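Local coordinates for sesquisabinene B synthase 2 (Santalum album, PDB 6A2A), which probably cyclises farnesyl diphosphate to the sesquiterpene sesquisabinene B, with magnesium or manganese ions as cofactor, at residues K81-D86 with T124-R129; F255-I260 with S555-P560; T360-G365 with N375-T380; N412-I417 with S452-R457. One frame throughout, in Å; residues are numbered along the deposited sequence.

Contact 1 of 4, residues K81-D86 with T124-R129; sequences KLEFID and TSLRFR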
loop_
_atom_site.group_PDB
_atom_site.type_symbol
_atom_site.label_atom_id
_atom_site.label_comp_id
_atom_site.label_asym_id
_atom_site.label_seq_id
_atom_site.Cartn_x
_atom_site.Cartn_y
_atom_site.Cartn_z
ATOM N N LYS A 81 12.105 44.082 -10.989
ATOM C CA LYS A 81 11.478 42.870 -11.474
ATOM C C LYS A 81 12.409 41.671 -11.204
ATOM O O LYS A 81 11.913 40.637 -10.817
ATOM C CB LYS A 81 11.138 43.007 -12.967
ATOM C CG LYS A 81 10.436 41.812 -13.611
ATOM C CD LYS A 81 9.156 41.337 -12.911
ATOM C CE LYS A 81 8.004 42.323 -12.908
ATOM N NZ LYS A 81 7.353 42.416 -14.227
ATOM N N LEU A 82 13.704 41.806 -11.387
ATOM C CA LEU A 82 14.596 40.622 -11.124
ATOM C C LEU A 82 14.513 40.280 -9.631
ATOM O O LEU A 82 14.487 39.130 -9.236
ATOM C CB LEU A 82 16.032 40.923 -11.505
ATOM C CG LEU A 82 16.367 40.997 -12.999
ATOM C CD1 LEU A 82 17.824 41.214 -13.180
ATOM C CD2 LEU A 82 15.935 39.767 -13.785
ATOM N N GLU A 83 14.491 41.305 -8.785
ATOM C CA GLU A 83 14.449 41.080 -7.369
ATOM C C GLU A 83 13.144 40.374 -7.005
ATOM O O GLU A 83 13.161 39.456 -6.160
ATOM C CB GLU A 83 14.659 42.416 -6.613
ATOM C CG GLU A 83 16.073 42.875 -6.562
ATOM C CD GLU A 83 16.235 44.307 -6.037
ATOM O OE1 GLU A 83 15.188 44.993 -5.897
ATOM O OE2 GLU A 83 17.369 44.720 -5.782
ATOM N N PHE A 84 12.012 40.697 -7.648
ATOM C CA PHE A 84 10.778 40.137 -7.328
ATOM C C PHE A 84 10.743 38.654 -7.746
ATOM O O PHE A 84 10.276 37.812 -6.958
ATOM C CB PHE A 84 9.657 40.884 -8.047
ATOM C CG PHE A 84 8.279 40.576 -7.560
ATOM C CD1 PHE A 84 7.808 41.135 -6.388
ATOM C CD2 PHE A 84 7.436 39.729 -8.264
ATOM C CE1 PHE A 84 6.542 40.849 -5.922
ATOM C CE2 PHE A 84 6.168 39.448 -7.789
ATOM C CZ PHE A 84 5.720 40.016 -6.620
ATOM N N ILE A 85 11.209 38.356 -8.954
ATOM C CA ILE A 85 11.166 36.931 -9.409
ATOM C C ILE A 85 12.228 36.103 -8.655
ATOM O O ILE A 85 12.021 34.884 -8.482
ATOM C CB ILE A 85 11.304 36.820 -10.942
ATOM C CG1 ILE A 85 12.605 37.419 -11.457
ATOM C CG2 ILE A 85 10.093 37.421 -11.645
ATOM C CD1 ILE A 85 12.994 36.958 -12.835
ATOM N N ASP A 86 13.316 36.698 -8.193
ATOM C CA ASP A 86 14.282 36.030 -7.270
ATOM C C ASP A 86 13.585 35.663 -5.969
ATOM O O ASP A 86 13.697 34.577 -5.502
ATOM C CB ASP A 86 15.544 36.828 -7.067
ATOM C CG ASP A 86 16.677 36.000 -6.434
ATOM O OD1 ASP A 86 16.867 34.840 -6.933
ATOM O OD2 ASP A 86 17.400 36.509 -5.522
ATOM N N THR A 124 24.351 43.860 -11.355
ATOM C CA THR A 124 25.115 43.163 -12.359
ATOM C C THR A 124 25.117 41.669 -12.006
ATOM O O THR A 124 24.885 40.814 -12.886
ATOM C CB THR A 124 26.559 43.641 -12.470
ATOM O OG1 THR A 124 26.633 45.011 -12.931
ATOM C CG2 THR A 124 27.342 42.785 -13.450
ATOM N N SER A 125 25.334 41.413 -10.733
ATOM C CA SER A 125 25.488 40.046 -10.173
ATOM C C SER A 125 24.151 39.337 -10.262
ATOM O O SER A 125 24.051 38.180 -10.733
ATOM C CB SER A 125 25.968 40.123 -8.721
ATOM O OG SER A 125 27.293 40.609 -8.544
ATOM N N LEU A 126 23.102 39.961 -9.716
ATOM C CA LEU A 126 21.768 39.416 -9.785
ATOM C C LEU A 126 21.368 39.132 -11.248
ATOM O O LEU A 126 20.838 38.074 -11.575
ATOM C CB LEU A 126 20.761 40.333 -9.094
ATOM C CG LEU A 126 19.345 39.798 -9.015
ATOM C CD1 LEU A 126 19.279 38.522 -8.155
ATOM C CD2 LEU A 126 18.385 40.807 -8.458
ATOM N N ARG A 127 21.611 40.073 -12.141
ATOM C CA ARG A 127 21.248 39.843 -13.516
ATOM C C ARG A 127 22.019 38.633 -14.078
ATOM O O ARG A 127 21.413 37.802 -14.759
ATOM C CB ARG A 127 21.573 41.110 -14.325
ATOM C CG ARG A 127 21.139 41.035 -15.783
ATOM C CD ARG A 127 21.586 42.291 -16.526
ATOM N NE ARG A 127 21.372 42.099 -17.964
ATOM C CZ ARG A 127 22.297 41.685 -18.806
ATOM N NH1 ARG A 127 23.485 41.287 -18.381
ATOM N NH2 ARG A 127 22.024 41.683 -20.101
ATOM N N PHE A 128 23.311 38.586 -13.836
ATOM C CA PHE A 128 24.158 37.493 -14.267
ATOM C C PHE A 128 23.561 36.167 -13.794
ATOM O O PHE A 128 23.401 35.183 -14.576
ATOM C CB PHE A 128 25.579 37.661 -13.748
ATOM C CG PHE A 128 26.506 36.494 -14.019
ATOM C CD1 PHE A 128 26.557 35.396 -13.158
ATOM C CD2 PHE A 128 27.309 36.457 -15.152
ATOM C CE1 PHE A 128 27.403 34.333 -13.415
ATOM C CE2 PHE A 128 28.138 35.382 -15.418
ATOM C CZ PHE A 128 28.189 34.314 -14.542
ATOM N N ARG A 129 23.191 36.144 -12.524
ATOM C CA ARG A 129 22.692 34.865 -11.961
ATOM C C ARG A 129 21.329 34.475 -12.520
ATOM O O ARG A 129 21.148 33.297 -12.904
ATOM C CB ARG A 129 22.665 34.905 -10.431
ATOM C CG ARG A 129 22.011 33.665 -9.826
ATOM C CD ARG A 129 22.326 33.517 -8.341
ATOM N NE ARG A 129 21.699 34.579 -7.537
ATOM C CZ ARG A 129 20.440 34.666 -7.211
ATOM N NH1 ARG A 129 19.560 33.750 -7.600
ATOM N NH2 ARG A 129 20.035 35.702 -6.456
#
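L82, E83 and D86 of helix 78-90 meet L126, R127 and R129 of helix 121-133 in a helix-helix contact of the N-terminal domain, closed at one end by a salt bridge. The short axes are 10.3 Å apart at closest approach and cross at 55°, a wide spacing that leaves room for long side chains between the backbones. L126 fills the middle: its CD2 lies 3.6 Å from CG of E83, whose chain it meets at about a right angle, and 3.9 Å from CB of L82. The other branch, L126 CD1, turns to the carboxylate of D86. L82 answers with CD1, set 3.7 Å from CA of R127, so a flexible branched leucine on each helix lies against the backbone or chain base of its partner. This is helix-to-helix packing within the all-helical N-terminal domain of plant terpene synthases. The glutamate meets L126 through its CG methylene, while its OE2 is hydrogen-bonded to H122. R129, bent at chi3 (68°), swings its guanidinium back to grip D86 end-on, NH1 to OD1 at 3.0 Å and NH2 to OD2 at 2.9 Å. Both oxygens lie near the guanidinium plane, yet the two flat groups are turned 50° apart, and NH2 approaches OD2 from above the carboxylate plane. R129 NH1 also forms a salt bridge with E133.

Contact 2 of 4, residues F255-I260 with S555-P560; sequences FHQKEI and SVLIHP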
loop_
_atom_site.group_PDB
_atom_site.type_symbol
_atom_site.label_atom_id
_atom_site.label_comp_id
_atom_site.label_asym_id
_atom_site.label_seq_id
_atom_site.Cartn_x
_atom_site.Cartn_y
_atom_site.Cartn_z
ATOM N N PHE A 255 -0.149 17.700 1.129
ATOM C CA PHE A 255 0.149 16.581 0.219
ATOM C C PHE A 255 1.301 15.730 0.786
ATOM O O PHE A 255 1.212 14.494 0.785
ATOM C CB PHE A 255 0.587 17.012 -1.176
ATOM C CG PHE A 255 -0.496 17.510 -2.083
ATOM C CD1 PHE A 255 -1.180 16.630 -2.900
ATOM C CD2 PHE A 255 -0.772 18.876 -2.165
ATOM C CE1 PHE A 255 -2.153 17.101 -3.770
ATOM C CE2 PHE A 255 -1.758 19.345 -3.026
ATOM C CZ PHE A 255 -2.436 18.453 -3.835
ATOM N N HIS A 256 2.363 16.401 1.224
ATOM C CA HIS A 256 3.512 15.667 1.868
ATOM C C HIS A 256 3.052 14.842 3.075
ATOM O O HIS A 256 3.488 13.692 3.290
ATOM C CB HIS A 256 4.607 16.653 2.259
ATOM C CG HIS A 256 5.222 17.331 1.087
ATOM N ND1 HIS A 256 5.994 18.453 1.218
ATOM C CD2 HIS A 256 5.197 17.009 -0.225
ATOM C CE1 HIS A 256 6.409 18.829 0.032
ATOM N NE2 HIS A 256 5.941 17.941 -0.872
ATOM N N GLN A 257 2.204 15.415 3.916
ATOM C CA GLN A 257 1.775 14.710 5.116
ATOM C C GLN A 257 1.009 13.442 4.726
ATOM O O GLN A 257 1.135 12.416 5.430
ATOM C CB GLN A 257 0.938 15.642 5.999
ATOM C CG GLN A 257 1.788 16.699 6.681
ATOM C CD GLN A 257 0.962 17.690 7.458
ATOM O OE1 GLN A 257 -0.250 17.754 7.274
ATOM N NE2 GLN A 257 1.609 18.432 8.337
ATOM N N LYS A 258 0.218 13.473 3.650
ATOM C CA LYS A 258 -0.513 12.284 3.203
ATOM C C LYS A 258 0.464 11.214 2.689
ATOM O O LYS A 258 0.266 10.009 2.882
ATOM C CB LYS A 258 -1.547 12.627 2.121
ATOM C CG LYS A 258 -2.809 13.283 2.700
ATOM C CD LYS A 258 -3.709 13.941 1.664
ATOM C CE LYS A 258 -4.560 15.073 2.226
ATOM N NZ LYS A 258 -5.562 14.579 3.196
ATOM N N GLU A 259 1.459 11.677 1.983
ATOM C CA GLU A 259 2.513 10.793 1.434
ATOM C C GLU A 259 3.232 10.079 2.586
ATOM O O GLU A 259 3.455 8.868 2.482
ATOM C CB GLU A 259 3.503 11.581 0.566
ATOM C CG GLU A 259 2.931 12.092 -0.737
ATOM C CD GLU A 259 3.780 13.128 -1.410
ATOM O OE1 GLU A 259 4.926 13.386 -0.902
ATOM O OE2 GLU A 259 3.308 13.684 -2.407
ATOM N N ILE A 260 3.635 10.790 3.642
ATOM C CA ILE A 260 4.406 10.138 4.725
ATOM C C ILE A 260 3.491 9.150 5.444
ATOM O O ILE A 260 3.951 8.126 5.947
ATOM C CB ILE A 260 5.079 11.151 5.672
ATOM C CG1 ILE A 260 6.066 10.475 6.619
ATOM C CG2 ILE A 260 4.067 11.967 6.443
ATOM C CD1 ILE A 260 7.100 9.606 5.917
ATOM N N SER A 555 9.688 21.769 10.812
ATOM C CA SER A 555 9.218 22.992 10.144
ATOM C C SER A 555 8.696 22.694 8.741
ATOM O O SER A 555 7.846 23.445 8.226
ATOM C CB SER A 555 10.268 24.048 10.124
ATOM O OG SER A 555 11.328 23.646 9.320
ATOM N N VAL A 556 9.225 21.664 8.078
ATOM C CA VAL A 556 8.854 21.451 6.691
ATOM C C VAL A 556 7.725 20.445 6.533
ATOM O O VAL A 556 6.883 20.666 5.711
ATOM C CB VAL A 556 10.104 21.127 5.849
ATOM C CG1 VAL A 556 9.755 20.693 4.443
ATOM C CG2 VAL A 556 10.975 22.375 5.841
ATOM N N LEU A 557 7.616 19.425 7.399
ATOM C CA LEU A 557 6.654 18.380 7.189
ATOM C C LEU A 557 5.530 18.393 8.236
ATOM O O LEU A 557 4.358 18.065 7.897
ATOM C CB LEU A 557 7.402 17.053 7.229
ATOM C CG LEU A 557 6.544 15.807 7.099
ATOM C CD1 LEU A 557 5.834 15.746 5.757
ATOM C CD2 LEU A 557 7.394 14.557 7.290
ATOM N N ILE A 558 5.884 18.678 9.486
ATOM C CA ILE A 558 4.963 18.446 10.624
ATOM C C ILE A 558 4.087 19.672 10.914
ATOM O O ILE A 558 2.880 19.518 11.093
ATOM C CB ILE A 558 5.728 18.088 11.902
ATOM C CG1 ILE A 558 6.714 16.922 11.738
ATOM C CG2 ILE A 558 4.745 17.843 13.048
ATOM C CD1 ILE A 558 6.122 15.665 11.225
ATOM N N HIS A 559 4.697 20.833 11.071
ATOM C CA HIS A 559 3.974 22.039 11.592
ATOM C C HIS A 559 3.562 22.947 10.446
ATOM O O HIS A 559 4.441 23.469 9.758
ATOM C CB HIS A 559 4.849 22.853 12.546
ATOM C CG HIS A 559 5.116 22.199 13.855
ATOM N ND1 HIS A 559 6.343 22.275 14.471
ATOM C CD2 HIS A 559 4.347 21.425 14.650
ATOM C CE1 HIS A 559 6.320 21.579 15.594
ATOM N NE2 HIS A 559 5.115 21.039 15.722
ATOM N N PRO A 560 2.260 23.205 10.295
ATOM C CA PRO A 560 1.864 24.215 9.302
ATOM C C PRO A 560 2.386 25.593 9.733
ATOM O O PRO A 560 2.733 25.802 10.916
ATOM C CB PRO A 560 0.324 24.179 9.232
ATOM C CG PRO A 560 -0.044 22.856 9.864
ATOM C CD PRO A 560 1.061 22.551 10.856
HETATM O O HOH W 1 6.470 20.700 2.890
#
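The imidazole of H256 and the amide of Q257 face the end of helix 546-558 through their edges. At the histidine, a water lies in the ring plane 2.8 Å from ND1 and donates a bond to V556 O at 2.9 Å, bridging ring and backbone, while NE2 at another point of the rim is bonded to F294 O. A histidine suits this spot because both of its nitrogens find polar partners. Q257 works directly: NE2 reaches L557 O at 2.8 Å, with the acceptor near the amide plane and an N-H...O angle of 157°. The donor lies 17° off the plane of that carbonyl. The glutamine chain runs extended beyond CG, which carries the amide across to that oxygen.

The last helix of the chain finishes here in a wider pi-type turn at 555-558, which probably helps leave these carbonyls to outside donors; Q253, one turn before Q257, bonds to V556 O and H559 O. The contact thus packs the C-terminal helix on the long helix 239-270 of the all-helical terpene synthase fold, with L47 of helix 41-50 touching both Q257 and I558.

Between the polar links sits L557, whose CG is anti to the backbone N (chi1 177°). That torsion brings CD1 to within 3.8 Å of H256 CB and 4.2 Å of I260 CG2, and Y286 of helix 281-292 also touches the leucine.

Contact 3 of 4, residues T360-G365 with N375-T380; sequences TSNDIG and NGIPCT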
loop_
_atom_site.group_PDB
_atom_site.type_symbol
_atom_site.label_atom_id
_atom_site.label_comp_id
_atom_site.label_asym_id
_atom_site.label_seq_id
_atom_site.Cartn_x
_atom_site.Cartn_y
_atom_site.Cartn_z
ATOM N N THR A 360 9.608 -4.517 -3.864
ATOM C CA THR A 360 9.463 -3.133 -4.187
ATOM C C THR A 360 9.980 -2.832 -5.608
ATOM O O THR A 360 9.346 -2.026 -6.375
ATOM C CB THR A 360 10.148 -2.288 -3.112
ATOM O OG1 THR A 360 9.437 -2.435 -1.878
ATOM C CG2 THR A 360 10.199 -0.829 -3.501
ATOM N N SER A 361 11.130 -3.413 -5.982
ATOM C CA SER A 361 11.682 -3.241 -7.327
ATOM C C SER A 361 10.685 -3.755 -8.387
ATOM O O SER A 361 10.517 -3.148 -9.412
ATOM C CB SER A 361 13.004 -3.906 -7.461
ATOM O OG SER A 361 13.910 -3.239 -6.593
ATOM N N ASN A 362 10.068 -4.888 -8.115
ATOM C CA ASN A 362 9.002 -5.427 -8.980
ATOM C C ASN A 362 7.782 -4.493 -9.030
ATOM O O ASN A 362 7.229 -4.315 -10.126
ATOM C CB ASN A 362 8.627 -6.839 -8.549
ATOM C CG ASN A 362 9.744 -7.839 -8.771
ATOM O OD1 ASN A 362 10.593 -7.642 -9.628
ATOM N ND2 ASN A 362 9.704 -8.944 -8.025
ATOM N N ASP A 363 7.314 -3.966 -7.893
ATOM C CA ASP A 363 6.279 -2.983 -7.853
ATOM C C ASP A 363 6.580 -1.735 -8.684
ATOM O O ASP A 363 5.751 -1.248 -9.481
ATOM C CB ASP A 363 5.960 -2.557 -6.413
ATOM C CG ASP A 363 5.247 -3.615 -5.584
ATOM O OD1 ASP A 363 4.680 -4.576 -6.160
ATOM O OD2 ASP A 363 5.198 -3.444 -4.314
ATOM N N ILE A 364 7.804 -1.220 -8.565
ATOM C CA ILE A 364 8.197 0.007 -9.288
ATOM C C ILE A 364 8.266 -0.275 -10.785
ATOM O O ILE A 364 7.751 0.497 -11.602
ATOM C CB ILE A 364 9.521 0.563 -8.734
ATOM C CG1 ILE A 364 9.284 1.088 -7.317
ATOM C CG2 ILE A 364 10.091 1.648 -9.632
ATOM C CD1 ILE A 364 10.505 1.528 -6.537
ATOM N N GLY A 365 8.888 -1.395 -11.161
ATOM C CA GLY A 365 8.962 -1.757 -12.581
ATOM C C GLY A 365 7.578 -1.976 -13.164
ATOM O O GLY A 365 7.320 -1.623 -14.357
ATOM N N ASN A 375 7.900 -2.151 -19.228
ATOM C CA ASN A 375 8.204 -2.965 -18.045
ATOM C C ASN A 375 9.572 -2.550 -17.497
ATOM O O ASN A 375 10.574 -2.809 -18.094
ATOM C CB ASN A 375 8.198 -4.457 -18.370
ATOM C CG ASN A 375 8.625 -5.332 -17.207
ATOM O OD1 ASN A 375 8.734 -4.883 -16.058
ATOM N ND2 ASN A 375 8.828 -6.606 -17.506
ATOM N N GLY A 376 9.558 -1.903 -16.352
ATOM C CA GLY A 376 10.792 -1.410 -15.755
ATOM C C GLY A 376 11.445 -2.385 -14.807
ATOM O O GLY A 376 12.437 -2.008 -14.173
ATOM N N ILE A 377 10.976 -3.639 -14.716
ATOM C CA ILE A 377 11.639 -4.568 -13.752
ATOM C C ILE A 377 13.088 -4.868 -14.155
ATOM O O ILE A 377 13.938 -4.942 -13.268
ATOM C CB ILE A 377 10.826 -5.846 -13.540
ATOM C CG1 ILE A 377 9.466 -5.477 -12.939
ATOM C CG2 ILE A 377 11.630 -6.846 -12.694
ATOM C CD1 ILE A 377 8.579 -6.666 -12.686
ATOM N N PRO A 378 13.383 -5.106 -15.421
ATOM C CA PRO A 378 14.800 -5.333 -15.756
ATOM C C PRO A 378 15.708 -4.176 -15.310
ATOM O O PRO A 378 16.823 -4.422 -14.855
ATOM C CB PRO A 378 14.789 -5.465 -17.283
ATOM C CG PRO A 378 13.459 -6.088 -17.517
ATOM C CD PRO A 378 12.524 -5.337 -16.593
ATOM N N CYS A 379 15.182 -2.940 -15.434
ATOM C CA CYS A 379 15.897 -1.723 -15.107
ATOM C C CYS A 379 16.168 -1.669 -13.582
ATOM O O CYS A 379 17.333 -1.504 -13.153
ATOM C CB CYS A 379 15.125 -0.494 -15.615
ATOM S SG CYS A 379 15.875 1.064 -15.069
ATOM N N THR A 380 15.134 -1.814 -12.767
ATOM C CA THR A 380 15.293 -1.742 -11.320
ATOM C C THR A 380 16.189 -2.897 -10.846
ATOM O O THR A 380 16.994 -2.736 -9.958
ATOM C CB THR A 380 13.928 -1.689 -10.609
ATOM O OG1 THR A 380 13.142 -2.854 -10.897
ATOM C CG2 THR A 380 13.147 -0.478 -11.072
#
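The backbones come closest where G365 and G376 face each other, their CA atoms 3.7 Å apart, and G376 N gives a bond of 3.0 Å to G365 O. A side chain on G365 would run into the G376-I377 peptide, hence a glycine here. N375 forms an Asx turn: its OD1 takes the N-H of I377 at 2.9 Å, from above the amide carbonyl plane, just where helix 377-400 starts with G376 at its N-cap. I377 then leans over helix 348-372, its CG2 3.3 Å from N362 OD1, an oxygen already bonded to W338 NE1. An alanine in place of I377 is likely to open a gap beside N362 and W338 and leave that amide less firmly packed. T380 holds OG1 between its backbone N and carbonyl carbon (chi1 60°), placing it 3.0 Å from S361 O, though I377 O also lies within reach of its proton. Its methyl CG2 meets I364 CG2 at 4.0 Å. The contact therefore joins two consecutive helices across their short connection. Helix 419-430 touches both I364 and T380, helix 299-321 packs on I364, and the second subunit approaches I377 with its I340 and bonds N375 through its D344.

Contact 4 of 4, residues N412-I417 with S452-R457; sequences NALVSI and SCILCR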
loop_
_atom_site.group_PDB
_atom_site.type_symbol
_atom_site.label_atom_id
_atom_site.label_comp_id
_atom_site.label_asym_id
_atom_site.label_seq_id
_atom_site.Cartn_x
_atom_site.Cartn_y
_atom_site.Cartn_z
ATOM N N ASN A 412 33.952 3.583 -8.129
ATOM C CA ASN A 412 33.049 2.660 -7.467
ATOM C C ASN A 412 32.092 3.393 -6.513
ATOM O O ASN A 412 30.921 3.005 -6.424
ATOM C CB ASN A 412 33.827 1.599 -6.718
ATOM C CG ASN A 412 32.955 0.522 -6.140
ATOM O OD1 ASN A 412 32.404 -0.269 -6.907
ATOM N ND2 ASN A 412 32.885 0.466 -4.830
ATOM N N ALA A 413 32.559 4.417 -5.789
ATOM C CA ALA A 413 31.772 5.026 -4.727
ATOM C C ALA A 413 30.652 5.942 -5.251
ATOM O O ALA A 413 29.674 6.242 -4.540
ATOM C CB ALA A 413 32.727 5.743 -3.782
ATOM N N LEU A 414 30.750 6.386 -6.491
ATOM C CA LEU A 414 29.673 7.111 -7.126
ATOM C C LEU A 414 28.523 6.140 -7.416
ATOM O O LEU A 414 27.408 6.600 -7.526
ATOM C CB LEU A 414 30.132 7.841 -8.390
ATOM C CG LEU A 414 30.470 6.955 -9.589
ATOM C CD1 LEU A 414 29.238 6.619 -10.367
ATOM C CD2 LEU A 414 31.505 7.600 -10.478
ATOM N N VAL A 415 28.798 4.832 -7.429
ATOM C CA VAL A 415 27.733 3.827 -7.549
ATOM C C VAL A 415 27.245 3.478 -6.141
ATOM O O VAL A 415 26.032 3.451 -5.900
ATOM C CB VAL A 415 28.190 2.556 -8.286
ATOM C CG1 VAL A 415 27.052 1.541 -8.359
ATOM C CG2 VAL A 415 28.720 2.872 -9.651
ATOM N N SER A 416 28.156 3.264 -5.183
ATOM C CA SER A 416 27.743 2.815 -3.870
ATOM C C SER A 416 26.910 3.849 -3.100
ATOM O O SER A 416 26.150 3.474 -2.216
ATOM C CB SER A 416 28.931 2.384 -3.050
ATOM O OG SER A 416 29.712 3.530 -2.701
ATOM N N ILE A 417 27.057 5.147 -3.403
ATOM C CA ILE A 417 26.216 6.161 -2.752
ATOM C C ILE A 417 24.741 5.956 -3.115
ATOM O O ILE A 417 23.897 6.472 -2.379
ATOM C CB ILE A 417 26.732 7.556 -3.163
ATOM C CG1 ILE A 417 26.166 8.669 -2.279
ATOM C CG2 ILE A 417 26.573 7.867 -4.627
ATOM C CD1 ILE A 417 26.684 8.599 -0.860
ATOM N N SER A 452 26.633 14.480 -11.182
ATOM C CA SER A 452 25.670 14.427 -10.057
ATOM C C SER A 452 26.029 13.292 -9.095
ATOM O O SER A 452 26.128 13.545 -7.929
ATOM C CB SER A 452 24.274 14.297 -10.559
ATOM O OG SER A 452 23.357 14.204 -9.512
ATOM N N CYS A 453 26.245 12.093 -9.588
ATOM C CA CYS A 453 26.566 10.975 -8.668
ATOM C C CYS A 453 27.911 11.220 -7.980
ATOM O O CYS A 453 27.993 10.956 -6.827
ATOM C CB CYS A 453 26.562 9.643 -9.406
ATOM S SG CYS A 453 24.963 9.321 -10.183
ATOM N N ILE A 454 28.917 11.676 -8.685
ATOM C CA ILE A 454 30.208 11.923 -7.998
ATOM C C ILE A 454 29.993 13.010 -6.937
ATOM O O ILE A 454 30.477 12.842 -5.848
ATOM C CB ILE A 454 31.319 12.293 -8.995
ATOM C CG1 ILE A 454 31.639 11.110 -9.901
ATOM C CG2 ILE A 454 32.550 12.745 -8.249
ATOM C CD1 ILE A 454 32.699 11.390 -10.922
ATOM N N LEU A 455 29.291 14.068 -7.293
ATOM C CA LEU A 455 29.028 15.136 -6.301
ATOM C C LEU A 455 28.371 14.577 -5.036
ATOM O O LEU A 455 28.827 14.867 -3.901
ATOM C CB LEU A 455 28.170 16.225 -6.955
ATOM C CG LEU A 455 28.979 17.233 -7.769
ATOM C CD1 LEU A 455 28.073 18.018 -8.692
ATOM C CD2 LEU A 455 29.760 18.155 -6.835
ATOM N N CYS A 456 27.328 13.757 -5.185
ATOM C CA CYS A 456 26.619 13.247 -4.012
ATOM C C CYS A 456 27.579 12.457 -3.107
ATOM O O CYS A 456 27.560 12.581 -1.856
ATOM C CB CYS A 456 25.421 12.403 -4.446
ATOM S SG CYS A 456 24.090 13.371 -5.191
ATOM N N ARG A 457 28.450 11.646 -3.742
ATOM C CA ARG A 457 29.441 10.869 -3.026
ATOM C C ARG A 457 30.472 11.765 -2.334
ATOM O O ARG A 457 30.670 11.632 -1.119
ATOM C CB ARG A 457 30.138 9.868 -3.952
ATOM C CG ARG A 457 31.368 9.218 -3.354
ATOM C CD ARG A 457 31.311 8.558 -2.021
ATOM N NE ARG A 457 30.353 7.452 -1.947
ATOM C CZ ARG A 457 29.944 6.855 -0.854
ATOM N NH1 ARG A 457 30.215 7.359 0.346
ATOM N NH2 ARG A 457 29.161 5.782 -0.966
#
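A413, S416 and I417 pack against R457 beside the metal site of the class I terpene synthase fold, where helix 406-416 crosses helix 447-462 at 83°. The latter helix carries N460, a magnesium ligand; S416 OG is bonded to E394, another magnesium ligand, and R457 NH1 pairs with D461. No metal is bound to this chain in the model; R457 lies next to ligand residues, reaching S416, which holds E394. The crossing is tight, with axes 8.2 Å apart. L414 fills one side of it: CG takes the place between backbone N and carbonyl carbon (chi1 71°), directing CD2 to CG1 of I454 at 3.6 Å. L414 O is buried against CB of C453, at 3.7 Å, and has no polar partner in the model.

R457 covers the other side. Its chain, bent at chi2 and chi3, curls over the A413 methyl; a long, flexible arginine suits the place, since its aliphatic part packs on A413 while its N-H groups still reach A413 O, S416 OG and D461. NE bonds to A413 O at 2.9 Å, while NH2 makes a weak bond to S416 OG. A leucine in place of R457 would probably cost D461 this charged partner and A413 O one of its two donors. I417 covers one face of the guanidinium, its CD1 centred 3.6 Å above the plane. On A413 O, R457 NE and I417 N arrive from opposite faces of the carbonyl plane.

From the N terminus, contact 1 closes first, joining helices 78-90 and 121-133 across 37 residues of the N-terminal domain. Contact 2 opens later, in helix 239-270, and closes only with the last helix, 546-558; its span of 294 residues encloses both remaining contacts. Within it, contact 3 ties helix 348-372 to its successor 377-400 over nine residues, and contact 4 follows in series, linking helix 406-416 to helix 447-462. None of the loops cross. Contacts 3 and 4 share the metal-binding domain, their nearest atoms about 11 Å apart, whereas contact 1 lies across the chain's centre from both, its nearest atoms about 17 Å from those of contact 4.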